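Local coordinates for peptidoglycan N-acetylglucosamine deacetylase (Bacillus cereus, PDB 4L1G), which removes the acetyl group from N-acetylglucosamine residues of peptidoglycan, and also acts on soluble chitin and N-acetylchitooligomers, with zinc as cofactor, at residues A[63-68]-A[258-263]; A[78-83]-A[223-228]; A[92-97]-A[235-240]; A[105-110]-A[130-135]. One frame throughout, in Å; residues are numbered along the deposited sequence.

Interaction 1. Residues A[63-68]-A[258-263]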
loop_
_atom_site.group_PDB
_atom_site.type_symbol
_atom_site.label_atom_id
_atom_site.label_comp_id
_atom_site.label_asym_id
_atom_site.label_seq_id
_atom_site.Cartn_x
_atom_site.Cartn_y
_atom_site.Cartn_z
ATOM N N ALA A 63 12.373 10.622 -3.657
ATOM C CA ALA A 63 12.089 9.291 -3.136
ATOM C C ALA A 63 10.718 8.865 -3.644
ATOM O O ALA A 63 9.702 9.090 -2.987
ATOM C CB ALA A 63 12.125 9.296 -1.615
ATOM N N TYR A 64 10.700 8.242 -4.818
ATOM C CA TYR A 64 9.465 8.024 -5.558
ATOM C C TYR A 64 9.642 6.861 -6.535
ATOM O O TYR A 64 10.583 6.850 -7.330
ATOM C CB TYR A 64 9.119 9.312 -6.311
ATOM C CG TYR A 64 7.783 9.333 -7.018
ATOM C CD1 TYR A 64 6.594 9.340 -6.301
ATOM C CD2 TYR A 64 7.713 9.391 -8.405
ATOM C CE1 TYR A 64 5.373 9.377 -6.946
ATOM C CE2 TYR A 64 6.496 9.432 -9.059
ATOM C CZ TYR A 64 5.330 9.425 -8.324
ATOM O OH TYR A 64 4.114 9.464 -8.972
ATOM N N ALA A 65 8.745 5.880 -6.475
ATOM C CA ALA A 65 8.840 4.718 -7.355
ATOM C C ALA A 65 7.485 4.083 -7.653
ATOM O O ALA A 65 6.529 4.247 -6.894
ATOM C CB ALA A 65 9.793 3.680 -6.769
ATOM N N PHE A 66 7.416 3.361 -8.768
ATOM C CA PHE A 66 6.210 2.643 -9.166
ATOM C C PHE A 66 6.376 1.144 -8.937
ATOM O O PHE A 66 5.404 0.424 -8.690
ATOM C CB PHE A 66 5.901 2.898 -10.643
ATOM C CG PHE A 66 5.466 4.303 -10.939
ATOM C CD1 PHE A 66 6.401 5.294 -11.201
ATOM C CD2 PHE A 66 4.119 4.636 -10.959
ATOM C CE1 PHE A 66 6.000 6.592 -11.475
ATOM C CE2 PHE A 66 3.712 5.932 -11.233
ATOM C CZ PHE A 66 4.653 6.910 -11.491
ATOM N N SER A 67 7.619 0.682 -9.026
ATOM C CA SER A 67 7.938 -0.729 -8.884
ATOM C C SER A 67 9.373 -0.890 -8.381
ATOM O O SER A 67 10.068 0.101 -8.158
ATOM C CB SER A 67 7.733 -1.464 -10.212
ATOM O OG SER A 67 8.357 -0.780 -11.288
ATOM N N GLY A 68 9.811 -2.131 -8.199
ATOM C CA GLY A 68 11.097 -2.392 -7.578
ATOM C C GLY A 68 12.148 -3.018 -8.478
ATOM O O GLY A 68 12.006 -3.021 -9.702
ATOM N N SER A 258 11.509 -3.709 2.420
ATOM C CA SER A 258 12.392 -4.767 1.955
ATOM C C SER A 258 12.705 -4.590 0.473
ATOM O O SER A 258 13.860 -4.675 0.059
ATOM C CB SER A 258 11.763 -6.136 2.203
ATOM O OG SER A 258 12.541 -7.163 1.613
ATOM N N MET A 259 11.670 -4.336 -0.321
ATOM C CA MET A 259 11.832 -4.158 -1.760
ATOM C C MET A 259 12.732 -2.971 -2.094
ATOM O O MET A 259 13.555 -3.040 -3.009
ATOM C CB MET A 259 10.468 -3.995 -2.439
ATOM C CG MET A 259 10.546 -3.484 -3.870
ATOM S SD MET A 259 8.957 -3.489 -4.725
ATOM C CE MET A 259 8.726 -5.245 -5.007
ATOM N N PHE A 260 12.584 -1.887 -1.340
ATOM C CA PHE A 260 13.338 -0.671 -1.628
ATOM C C PHE A 260 14.521 -0.465 -0.687
ATOM O O PHE A 260 15.112 0.617 -0.651
ATOM C CB PHE A 260 12.409 0.542 -1.644
ATOM C CG PHE A 260 11.389 0.492 -2.744
ATOM C CD1 PHE A 260 11.763 0.726 -4.061
ATOM C CD2 PHE A 260 10.064 0.190 -2.469
ATOM C CE1 PHE A 260 10.833 0.671 -5.081
ATOM C CE2 PHE A 260 9.128 0.134 -3.488
ATOM C CZ PHE A 260 9.514 0.375 -4.796
ATOM N N GLN A 261 14.858 -1.518 0.054
ATOM C CA GLN A 261 16.039 -1.547 0.913
ATOM C C GLN A 261 16.147 -0.326 1.817
ATOM O O GLN A 261 17.161 0.368 1.825
ATOM C CB GLN A 261 17.312 -1.711 0.079
ATOM C CG GLN A 261 17.454 -3.082 -0.578
ATOM C CD GLN A 261 17.710 -4.191 0.428
ATOM O OE1 GLN A 261 18.841 -4.388 0.879
ATOM N NE2 GLN A 261 16.658 -4.920 0.790
ATOM N N THR A 262 15.085 -0.062 2.566
ATOM C CA THR A 262 15.093 1.030 3.524
ATOM C C THR A 262 14.290 0.639 4.755
ATOM O O THR A 262 13.700 -0.439 4.801
ATOM C CB THR A 262 14.520 2.323 2.924
ATOM O OG1 THR A 262 14.838 3.425 3.783
ATOM C CG2 THR A 262 13.010 2.222 2.764
ATOM N N SER A 263 14.281 1.512 5.754
ATOM C CA SER A 263 13.545 1.245 6.982
ATOM C C SER A 263 12.052 1.430 6.752
ATOM O O SER A 263 11.638 2.106 5.811
ATOM C CB SER A 263 14.022 2.171 8.101
ATOM O OG SER A 263 13.294 1.945 9.297
#
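M259, the last residue of helix 256-259, and F260, just beyond it, carry the contact with A65 of strand 64-65 and with S67 and G68 just after that strand. Apolar packing comes first. F260 CE1 rests 3.6 Å from the methyl CB of A65, which approaches the ring obliquely. M259 SD lies 3.7 Å from G68 CA; the methionine's CG stands anti to its backbone N (chi1 166°) and the chain bends only at chi3, which carries the sulfur alongside the glycine. Within 258-263, M259 CG itself covers the centre of one face of the F260 ring, 3.8 Å above its plane.

A polar atom enters at the rim: S67 O sits near the plane of the F260 ring, at its edge, 3.2 Å from F260 CE1, so the carbonyl oxygen faces the weakly positive ring hydrogens. In the same segment as the ring, Q261 ends the helix as the C-prime residue of a Schellman motif, and Q261 NE2 donates to S258 O at 2.9 Å.

Farther out, F260 also touches M189 and V191 of strand 189-191 and F167 of strand 167-168, while A65 bonds through its backbone to I190 and Q192. With no hydrogen bond between the segments, this surface contact depends on van der Waals packing and one carbonyl-to-ring-edge approach.

Interaction 2. Residues A[78-83]-A[223-228]. With ACT (acetate ion), chain F.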
loop_
_atom_site.group_PDB
_atom_site.type_symbol
_atom_site.label_atom_id
_atom_site.label_comp_id
_atom_site.label_asym_id
_atom_site.label_seq_id
_atom_site.Cartn_x
_atom_site.Cartn_y
_atom_site.Cartn_z
ATOM N N THR A 78 0.172 -4.771 -1.819
ATOM C CA THR A 78 -0.192 -3.599 -1.026
ATOM C C THR A 78 -1.705 -3.443 -0.990
ATOM O O THR A 78 -2.394 -3.791 -1.950
ATOM C CB THR A 78 0.450 -2.301 -1.565
ATOM O OG1 THR A 78 -0.127 -1.963 -2.832
ATOM C CG2 THR A 78 1.961 -2.458 -1.713
ATOM N N PHE A 79 -2.216 -2.921 0.122
ATOM C CA PHE A 79 -3.656 -2.763 0.316
ATOM C C PHE A 79 -3.997 -1.359 0.819
ATOM O O PHE A 79 -3.434 -0.892 1.810
ATOM C CB PHE A 79 -4.178 -3.822 1.292
ATOM C CG PHE A 79 -3.899 -5.239 0.862
ATOM C CD1 PHE A 79 -2.726 -5.875 1.242
ATOM C CD2 PHE A 79 -4.808 -5.932 0.083
ATOM C CE1 PHE A 79 -2.464 -7.179 0.847
ATOM C CE2 PHE A 79 -4.553 -7.236 -0.315
ATOM C CZ PHE A 79 -3.377 -7.859 0.068
ATOM N N ASP A 80 -4.927 -0.696 0.135
ATOM C CA ASP A 80 -5.266 0.696 0.430
ATOM C C ASP A 80 -6.583 0.867 1.181
ATOM O O ASP A 80 -7.469 0.015 1.096
ATOM C CB ASP A 80 -5.337 1.504 -0.867
ATOM C CG ASP A 80 -3.973 1.901 -1.384
ATOM O OD1 ASP A 80 -2.957 1.475 -0.794
ATOM O OD2 ASP A 80 -3.920 2.641 -2.389
ATOM N N ASP A 81 -6.678 1.977 1.915
ATOM C CA ASP A 81 -7.920 2.484 2.521
ATOM C C ASP A 81 -8.338 1.850 3.848
ATOM O O ASP A 81 -9.382 2.198 4.400
ATOM C CB ASP A 81 -9.093 2.457 1.531
ATOM C CG ASP A 81 -8.802 3.224 0.261
ATOM O OD1 ASP A 81 -7.865 4.050 0.269
ATOM O OD2 ASP A 81 -9.515 3.004 -0.742
ATOM N N GLY A 82 -7.527 0.934 4.361
ATOM C CA GLY A 82 -7.832 0.292 5.627
ATOM C C GLY A 82 -7.580 1.205 6.813
ATOM O O GLY A 82 -7.122 2.335 6.642
ATOM N N PRO A 83 -7.883 0.720 8.029
ATOM C CA PRO A 83 -8.484 -0.593 8.267
ATOM C C PRO A 83 -9.999 -0.548 8.137
ATOM O O PRO A 83 -10.579 0.531 8.038
ATOM C CB PRO A 83 -8.112 -0.874 9.720
ATOM C CG PRO A 83 -8.104 0.471 10.346
ATOM C CD PRO A 83 -7.554 1.404 9.292
ATOM N N LEU A 223 -1.674 -3.422 -6.524
ATOM C CA LEU A 223 -2.627 -2.596 -5.783
ATOM C C LEU A 223 -3.960 -3.295 -5.537
ATOM O O LEU A 223 -4.671 -3.657 -6.477
ATOM C CB LEU A 223 -2.884 -1.271 -6.505
ATOM C CG LEU A 223 -3.991 -0.402 -5.894
ATOM C CD1 LEU A 223 -3.572 0.136 -4.534
ATOM C CD2 LEU A 223 -4.387 0.736 -6.821
ATOM N N GLN A 224 -4.292 -3.474 -4.263
ATOM C CA GLN A 224 -5.616 -3.934 -3.864
ATOM C C GLN A 224 -6.182 -3.008 -2.788
ATOM O O GLN A 224 -5.479 -2.128 -2.287
ATOM C CB GLN A 224 -5.561 -5.377 -3.364
ATOM C CG GLN A 224 -5.409 -6.399 -4.472
ATOM C CD GLN A 224 -5.149 -7.791 -3.946
ATOM O OE1 GLN A 224 -4.040 -8.104 -3.512
ATOM N NE2 GLN A 224 -6.172 -8.638 -3.980
ATOM N N HIS A 225 -7.450 -3.201 -2.438
ATOM C CA HIS A 225 -8.108 -2.328 -1.472
ATOM C C HIS A 225 -8.760 -3.093 -0.325
ATOM O O HIS A 225 -9.183 -4.237 -0.483
ATOM C CB HIS A 225 -9.162 -1.452 -2.163
ATOM C CG HIS A 225 -8.588 -0.445 -3.110
ATOM N ND1 HIS A 225 -8.338 -0.726 -4.437
ATOM C CD2 HIS A 225 -8.212 0.843 -2.922
ATOM C CE1 HIS A 225 -7.834 0.344 -5.025
ATOM N NE2 HIS A 225 -7.747 1.310 -4.128
ATOM N N SER A 226 -8.831 -2.445 0.833
ATOM C CA SER A 226 -9.605 -2.954 1.957
ATOM C C SER A 226 -10.481 -1.826 2.493
ATOM O O SER A 226 -10.545 -1.587 3.698
ATOM C CB SER A 226 -8.690 -3.509 3.052
ATOM O OG SER A 226 -7.729 -2.549 3.453
ATOM N N THR A 227 -11.151 -1.139 1.572
ATOM C CA THR A 227 -11.987 0.013 1.888
ATOM C C THR A 227 -13.275 -0.407 2.588
ATOM O O THR A 227 -13.947 -1.337 2.141
ATOM C CB THR A 227 -12.375 0.772 0.599
ATOM O OG1 THR A 227 -11.236 0.877 -0.267
ATOM C CG2 THR A 227 -12.899 2.161 0.922
ATOM N N PRO A 228 -13.620 0.277 3.693
ATOM C CA PRO A 228 -14.902 0.061 4.375
ATOM C C PRO A 228 -16.075 0.199 3.409
ATOM O O PRO A 228 -16.150 1.182 2.671
ATOM C CB PRO A 228 -14.940 1.192 5.405
ATOM C CG PRO A 228 -13.515 1.474 5.702
ATOM C CD PRO A 228 -12.767 1.240 4.413
HETATM C C ACT F . -5.966 4.749 -4.140
HETATM O O ACT F . -6.899 5.456 -4.577
HETATM O OXT ACT F . -6.310 3.732 -3.501
HETATM C CH3 ACT F . -4.523 5.095 -4.369
HETATM O O HOH W 1 -2.018 -6.259 -3.588
HETATM O O HOH W 2 -5.371 -0.799 3.794
#
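D81 and T227 meet through a 2.8 Å hydrogen bond in which T227 OG1 donates to the anti lone pair of D81 OD2, their side chains running side by side. D81 OD2 also lies at the edge of the H225 ring, 3.3 Å from H225 CD2, with carboxylate and ring planes 43° apart. H225 NE2 donates to OXT of a bound acetate at 2.9 Å, an oxygen that also approaches D80 OD2. The side chains of L223 and D80 cross at about a right angle, L223 CD1 lying 3.3 Å from D80 OD2, while D80 OD1 is held by a salt bridge to R169.

Behind these groups the backbones pair in parallel: Q224 N bonds to T78 O, D80 N to Q224 O, and S226 N to D80 O in an almost straight bond (2.8 Å, 179°). Beside the sheet, a water joins F79 O, G82 N and S226 OG. On the face away from the acetate, F79 and Q224 lie side by side, and Q224 NE2 reaches S235.

D81 binds zinc with H131 and H135; D80 and H225 are the predicted proton acceptor and donor. This is the active-site arrangement of the NodB-type polysaccharide deacetylases, set at the C-terminal ends of parallel barrel strands.

Interaction 3. Residues A[92-97]-A[235-240]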
loop_
_atom_site.group_PDB
_atom_site.type_symbol
_atom_site.label_atom_id
_atom_site.label_comp_id
_atom_site.label_asym_id
_atom_site.label_seq_id
_atom_site.Cartn_x
_atom_site.Cartn_y
_atom_site.Cartn_z
ATOM N N LEU A 92 -5.842 -10.371 6.261
ATOM C CA LEU A 92 -4.819 -10.783 7.220
ATOM C C LEU A 92 -4.776 -12.297 7.396
ATOM O O LEU A 92 -3.699 -12.886 7.501
ATOM C CB LEU A 92 -5.042 -10.103 8.574
ATOM C CG LEU A 92 -4.699 -8.614 8.640
ATOM C CD1 LEU A 92 -5.105 -8.022 9.979
ATOM C CD2 LEU A 92 -3.216 -8.387 8.378
ATOM N N ASP A 93 -5.953 -12.918 7.425
ATOM C CA ASP A 93 -6.059 -14.365 7.575
ATOM C C ASP A 93 -5.478 -15.089 6.365
ATOM O O ASP A 93 -4.738 -16.064 6.508
ATOM C CB ASP A 93 -7.517 -14.783 7.786
ATOM C CG ASP A 93 -8.069 -14.323 9.124
ATOM O OD1 ASP A 93 -9.294 -14.086 9.219
ATOM O OD2 ASP A 93 -7.277 -14.195 10.083
ATOM N N LYS A 94 -5.811 -14.607 5.173
ATOM C CA LYS A 94 -5.311 -15.225 3.951
ATOM C C LYS A 94 -3.809 -15.012 3.756
ATOM O O LYS A 94 -3.112 -15.910 3.285
ATOM C CB LYS A 94 -6.105 -14.754 2.734
ATOM C CG LYS A 94 -7.525 -15.298 2.715
ATOM C CD LYS A 94 -8.178 -15.131 1.358
ATOM C CE LYS A 94 -9.583 -15.706 1.362
ATOM N NZ LYS A 94 -9.595 -17.132 1.780
ATOM N N LEU A 95 -3.316 -13.833 4.124
ATOM C CA LEU A 95 -1.880 -13.571 4.071
ATOM C C LEU A 95 -1.144 -14.485 5.048
ATOM O O LEU A 95 -0.051 -14.972 4.759
ATOM C CB LEU A 95 -1.576 -12.106 4.390
ATOM C CG LEU A 95 -2.075 -11.041 3.410
ATOM C CD1 LEU A 95 -1.741 -9.653 3.931
ATOM C CD2 LEU A 95 -1.495 -11.246 2.016
ATOM N N LYS A 96 -1.762 -14.714 6.202
ATOM C CA LYS A 96 -1.200 -15.576 7.234
ATOM C C LYS A 96 -1.070 -17.019 6.749
ATOM O O LYS A 96 -0.030 -17.650 6.921
ATOM C CB LYS A 96 -2.076 -15.529 8.488
ATOM C CG LYS A 96 -1.540 -16.328 9.662
ATOM C CD LYS A 96 -0.197 -15.788 10.118
ATOM C CE LYS A 96 0.243 -16.426 11.425
ATOM N NZ LYS A 96 1.578 -15.922 11.855
ATOM N N GLN A 97 -2.131 -17.532 6.134
ATOM C CA GLN A 97 -2.166 -18.924 5.699
ATOM C C GLN A 97 -1.315 -19.189 4.457
ATOM O O GLN A 97 -1.124 -20.339 4.064
ATOM C CB GLN A 97 -3.610 -19.382 5.479
ATOM C CG GLN A 97 -4.419 -19.481 6.765
ATOM C CD GLN A 97 -3.841 -20.493 7.743
ATOM O OE1 GLN A 97 -3.396 -21.571 7.347
ATOM N NE2 GLN A 97 -3.839 -20.145 9.025
ATOM N N SER A 235 -11.714 -9.676 -4.360
ATOM C CA SER A 235 -10.331 -9.247 -4.214
ATOM C C SER A 235 -9.645 -10.050 -3.120
ATOM O O SER A 235 -8.475 -10.415 -3.246
ATOM C CB SER A 235 -10.263 -7.755 -3.895
ATOM O OG SER A 235 -8.936 -7.272 -4.000
ATOM N N VAL A 236 -10.382 -10.327 -2.048
ATOM C CA VAL A 236 -9.862 -11.136 -0.958
ATOM C C VAL A 236 -9.670 -12.573 -1.430
ATOM O O VAL A 236 -8.614 -13.172 -1.209
ATOM C CB VAL A 236 -10.797 -11.110 0.266
ATOM C CG1 VAL A 236 -10.188 -11.899 1.413
ATOM C CG2 VAL A 236 -11.071 -9.676 0.694
ATOM N N ASP A 237 -10.688 -13.115 -2.094
ATOM C CA ASP A 237 -10.634 -14.479 -2.612
ATOM C C ASP A 237 -9.537 -14.661 -3.656
ATOM O O ASP A 237 -8.995 -15.754 -3.811
ATOM C CB ASP A 237 -11.982 -14.882 -3.213
ATOM C CG ASP A 237 -13.087 -14.938 -2.181
ATOM O OD1 ASP A 237 -14.256 -14.696 -2.548
ATOM O OD2 ASP A 237 -12.788 -15.223 -1.001
ATOM N N ALA A 238 -9.218 -13.586 -4.372
ATOM C CA ALA A 238 -8.191 -13.623 -5.408
ATOM C C ALA A 238 -6.834 -14.030 -4.845
ATOM O O ALA A 238 -6.033 -14.655 -5.536
ATOM C CB ALA A 238 -8.091 -12.273 -6.105
ATOM N N LEU A 239 -6.587 -13.679 -3.588
ATOM C CA LEU A 239 -5.322 -13.990 -2.923
ATOM C C LEU A 239 -5.033 -15.489 -2.869
ATOM O O LEU A 239 -3.875 -15.904 -2.917
ATOM C CB LEU A 239 -5.304 -13.406 -1.507
ATOM C CG LEU A 239 -5.363 -11.879 -1.415
ATOM C CD1 LEU A 239 -5.363 -11.419 0.034
ATOM C CD2 LEU A 239 -4.205 -11.262 -2.181
ATOM N N ASP A 240 -6.087 -16.295 -2.770
ATOM C CA ASP A 240 -5.935 -17.748 -2.721
ATOM C C ASP A 240 -5.392 -18.307 -4.034
ATOM O O ASP A 240 -4.876 -19.420 -4.071
ATOM C CB ASP A 240 -7.262 -18.430 -2.370
ATOM C CG ASP A 240 -7.615 -18.304 -0.898
ATOM O OD1 ASP A 240 -8.822 -18.330 -0.568
ATOM O OD2 ASP A 240 -6.689 -18.183 -0.069
HETATM O O HOH W 3 -12.690 -16.673 1.087
#
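Helices 92-97 and 235-240 run almost parallel, their axes 5° apart in direction and 9.6 Å apart at closest approach, as neighbouring helices on the outside of the barrel of a NodB-type deacetylase. Each follows one of two paired parallel strands, 74-80 and 221-225, so the contact joins two beta-alpha units that are neighbours in the barrel, though far apart in the chain.

K94 is the knob. Its side chain drops into a hole formed by V236, D237, L239 and D240 of the facing helix. The aliphatic part does much of the packing: K94 CD lies 3.8 Å from V236 CG1 and 3.3 Å from V236 O, a close approach of a methylene to a helix backbone. With CG anti to the carbonyl carbon, the K94 chain reaches across extended as far as CE, then bends at its last torsion (K94 chi4 -56°) to present the ammonium to D240.

Towards the barrel the contact turns apolar. L95 CD2 and L239 CD1 stand 4.3 Å apart, and both leucines continue inward onto F79 of strand 74-80. V236 also touches K90 and I91 one turn earlier in helix 89-97, while on its far side D237 contacts A205 of helix 205-215.

The polar end lies on the outer side. A water close to D237 OD2 accepts a weak bond from K94 NZ, a tentative bridge to a second acid whose carboxylate the ammonium does not reach directly. K94 and D240 cross at about a right angle, and the salt bridge is 2.7 Å from K94 NZ to D240 OD1, met on the syn side but 22° out of the carboxylate plane.

Interaction 4. Residues A[105-110]-A[130-135]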
loop_
_atom_site.group_PDB
_atom_site.type_symbol
_atom_site.label_atom_id
_atom_site.label_comp_id
_atom_site.label_asym_id
_atom_site.label_seq_id
_atom_site.Cartn_x
_atom_site.Cartn_y
_atom_site.Cartn_z
ATOM N N PHE A 105 -1.478 0.608 3.354
ATOM C CA PHE A 105 -1.587 2.059 3.374
ATOM C C PHE A 105 -2.909 2.463 4.015
ATOM O O PHE A 105 -3.968 2.383 3.391
ATOM C CB PHE A 105 -1.452 2.636 1.964
ATOM C CG PHE A 105 -0.050 2.584 1.426
ATOM C CD1 PHE A 105 0.332 1.591 0.539
ATOM C CD2 PHE A 105 0.892 3.519 1.826
ATOM C CE1 PHE A 105 1.627 1.537 0.049
ATOM C CE2 PHE A 105 2.188 3.474 1.339
ATOM C CZ PHE A 105 2.556 2.479 0.449
ATOM N N LEU A 106 -2.837 2.887 5.272
ATOM C CA LEU A 106 -4.035 3.133 6.066
ATOM C C LEU A 106 -4.466 4.596 6.055
ATOM O O LEU A 106 -3.632 5.499 6.082
ATOM C CB LEU A 106 -3.810 2.676 7.508
ATOM C CG LEU A 106 -3.328 1.238 7.710
ATOM C CD1 LEU A 106 -3.126 0.951 9.192
ATOM C CD2 LEU A 106 -4.292 0.239 7.084
ATOM N N LEU A 107 -5.777 4.817 6.014
ATOM C CA LEU A 107 -6.339 6.154 6.155
ATOM C C LEU A 107 -6.363 6.536 7.628
ATOM O O LEU A 107 -6.696 5.715 8.484
ATOM C CB LEU A 107 -7.756 6.213 5.579
ATOM C CG LEU A 107 -7.863 6.154 4.054
ATOM C CD1 LEU A 107 -9.299 5.933 3.616
ATOM C CD2 LEU A 107 -7.315 7.431 3.447
ATOM N N GLY A 108 -6.002 7.782 7.919
ATOM C CA GLY A 108 -5.988 8.272 9.286
ATOM C C GLY A 108 -7.338 8.176 9.972
ATOM O O GLY A 108 -7.421 7.787 11.137
ATOM N N GLU A 109 -8.399 8.518 9.247
ATOM C CA GLU A 109 -9.742 8.528 9.819
ATOM C C GLU A 109 -10.246 7.120 10.136
ATOM O O GLU A 109 -11.001 6.925 11.087
ATOM C CB GLU A 109 -10.725 9.259 8.897
ATOM C CG GLU A 109 -10.987 8.561 7.572
ATOM C CD GLU A 109 -11.810 9.405 6.617
ATOM O OE1 GLU A 109 -12.206 10.527 7.002
ATOM O OE2 GLU A 109 -12.060 8.949 5.481
ATOM N N ASN A 110 -9.823 6.143 9.343
ATOM C CA ASN A 110 -10.235 4.761 9.560
ATOM C C ASN A 110 -9.460 4.108 10.696
ATOM O O ASN A 110 -9.973 3.227 11.385
ATOM C CB ASN A 110 -10.097 3.948 8.272
ATOM C CG ASN A 110 -11.150 4.312 7.249
ATOM O OD1 ASN A 110 -12.173 4.906 7.588
ATOM N ND2 ASN A 110 -10.913 3.954 5.992
ATOM N N ASN A 130 1.391 5.432 5.177
ATOM C CA ASN A 130 0.529 6.596 5.360
ATOM C C ASN A 130 -0.282 6.883 4.095
ATOM O O ASN A 130 0.283 7.159 3.042
ATOM C CB ASN A 130 1.394 7.809 5.735
ATOM C CG ASN A 130 0.577 9.019 6.163
ATOM O OD1 ASN A 130 -0.517 9.268 5.658
ATOM N ND2 ASN A 130 1.122 9.790 7.099
ATOM N N HIS A 131 -1.607 6.835 4.204
ATOM C CA HIS A 131 -2.476 7.045 3.046
ATOM C C HIS A 131 -3.307 8.328 3.159
ATOM O O HIS A 131 -4.379 8.432 2.559
ATOM C CB HIS A 131 -3.400 5.837 2.864
ATOM C CG HIS A 131 -3.938 5.687 1.475
ATOM N ND1 HIS A 131 -3.142 5.779 0.352
ATOM C CD2 HIS A 131 -5.191 5.437 1.025
ATOM C CE1 HIS A 131 -3.881 5.599 -0.727
ATOM N NE2 HIS A 131 -5.129 5.392 -0.347
ATOM N N THR A 132 -2.780 9.301 3.903
ATOM C CA THR A 132 -3.488 10.530 4.301
ATOM C C THR A 132 -4.620 10.259 5.288
ATOM O O THR A 132 -4.932 9.109 5.598
ATOM C CB THR A 132 -4.050 11.373 3.117
ATOM O OG1 THR A 132 -5.279 10.799 2.651
ATOM C CG2 THR A 132 -3.043 11.479 1.975
ATOM N N TYR A 133 -5.230 11.336 5.775
ATOM C CA TYR A 133 -6.254 11.240 6.805
ATOM C C TYR A 133 -7.645 10.953 6.249
ATOM O O TYR A 133 -8.295 9.998 6.667
ATOM C CB TYR A 133 -6.282 12.512 7.657
ATOM C CG TYR A 133 -7.305 12.466 8.767
ATOM C CD1 TYR A 133 -7.053 11.767 9.940
ATOM C CD2 TYR A 133 -8.527 13.119 8.642
ATOM C CE1 TYR A 133 -7.988 11.718 10.960
ATOM C CE2 TYR A 133 -9.467 13.077 9.657
ATOM C CZ TYR A 133 -9.190 12.375 10.811
ATOM O OH TYR A 133 -10.121 12.327 11.823
ATOM N N SER A 134 -8.103 11.778 5.313
ATOM C CA SER A 134 -9.471 11.653 4.813
ATOM C C SER A 134 -9.553 11.422 3.305
ATOM O O SER A 134 -10.579 11.710 2.685
ATOM C CB SER A 134 -10.304 12.876 5.210
ATOM O OG SER A 134 -9.716 14.070 4.728
ATOM N N HIS A 135 -8.471 10.910 2.727
ATOM C CA HIS A 135 -8.444 10.526 1.317
ATOM C C HIS A 135 -8.839 11.644 0.339
ATOM O O HIS A 135 -9.699 11.436 -0.517
ATOM C CB HIS A 135 -9.359 9.312 1.105
ATOM C CG HIS A 135 -9.012 8.485 -0.093
ATOM N ND1 HIS A 135 -9.585 8.687 -1.330
ATOM C CD2 HIS A 135 -8.165 7.439 -0.238
ATOM C CE1 HIS A 135 -9.099 7.808 -2.188
ATOM N NE2 HIS A 135 -8.235 7.039 -1.551
#
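L107 and H131 cross obliquely, and the leucine methyl fits in the angle between two histidines: L107 CD2 lies 3.8 Å from H131 CD2 and 3.6 Å from H135 CB, meeting the H135 ring at its edge. F105 backs H131 from the strand side, their CB atoms 3.9 Å apart. H131 CG is anti to its backbone N (chi1 -158°), which brings the imidazole obliquely past F105 O, towards D81.

At the far end Y133 lays one face of its ring against the first turn of helix 108-113. E109 CB sits 4.1 Å from the centroid of the Y133 ring, 16° off the normal, a CH-pi contact, and the E109 backbone N lies over the same ring. The phenol OH bonds to E112.

Backbone bonds fix this layout: H131 N to L106 O, G108 N to T132 O (2.9 Å), and E109 N to Y133 O. The loop is braced internally by an Asx turn, N130 OD1 accepting from T132 N, and by Q149, which holds Y133 N and S134 N.

H131 and H135, with D81, are the zinc ligands; their His-x-x-x-His spacing on a loop after a barrel strand is the metal-binding motif of the NodB polysaccharide deacetylases.

From the N terminus, strand 64-65 begins interaction 1, whose partner 258-263 lies near the C-terminal end, so this contact closes the widest loop and encloses the other three. Strand 74-80 then enters interaction 2 and helix 89-97 interaction 3; their partners follow in the same order, strand 221-225 before helix 233-248, so these two loops cross. Interaction 4 closes a short loop, 105-110 to 130-135, inside all the others. Interactions 2 and 3 meet where F79 and Q224 on the strands pack against L95 and L239 on the helices. Interactions 2 and 4 meet through D81 and N110, and G82 and L107, bringing together the zinc-binding residues.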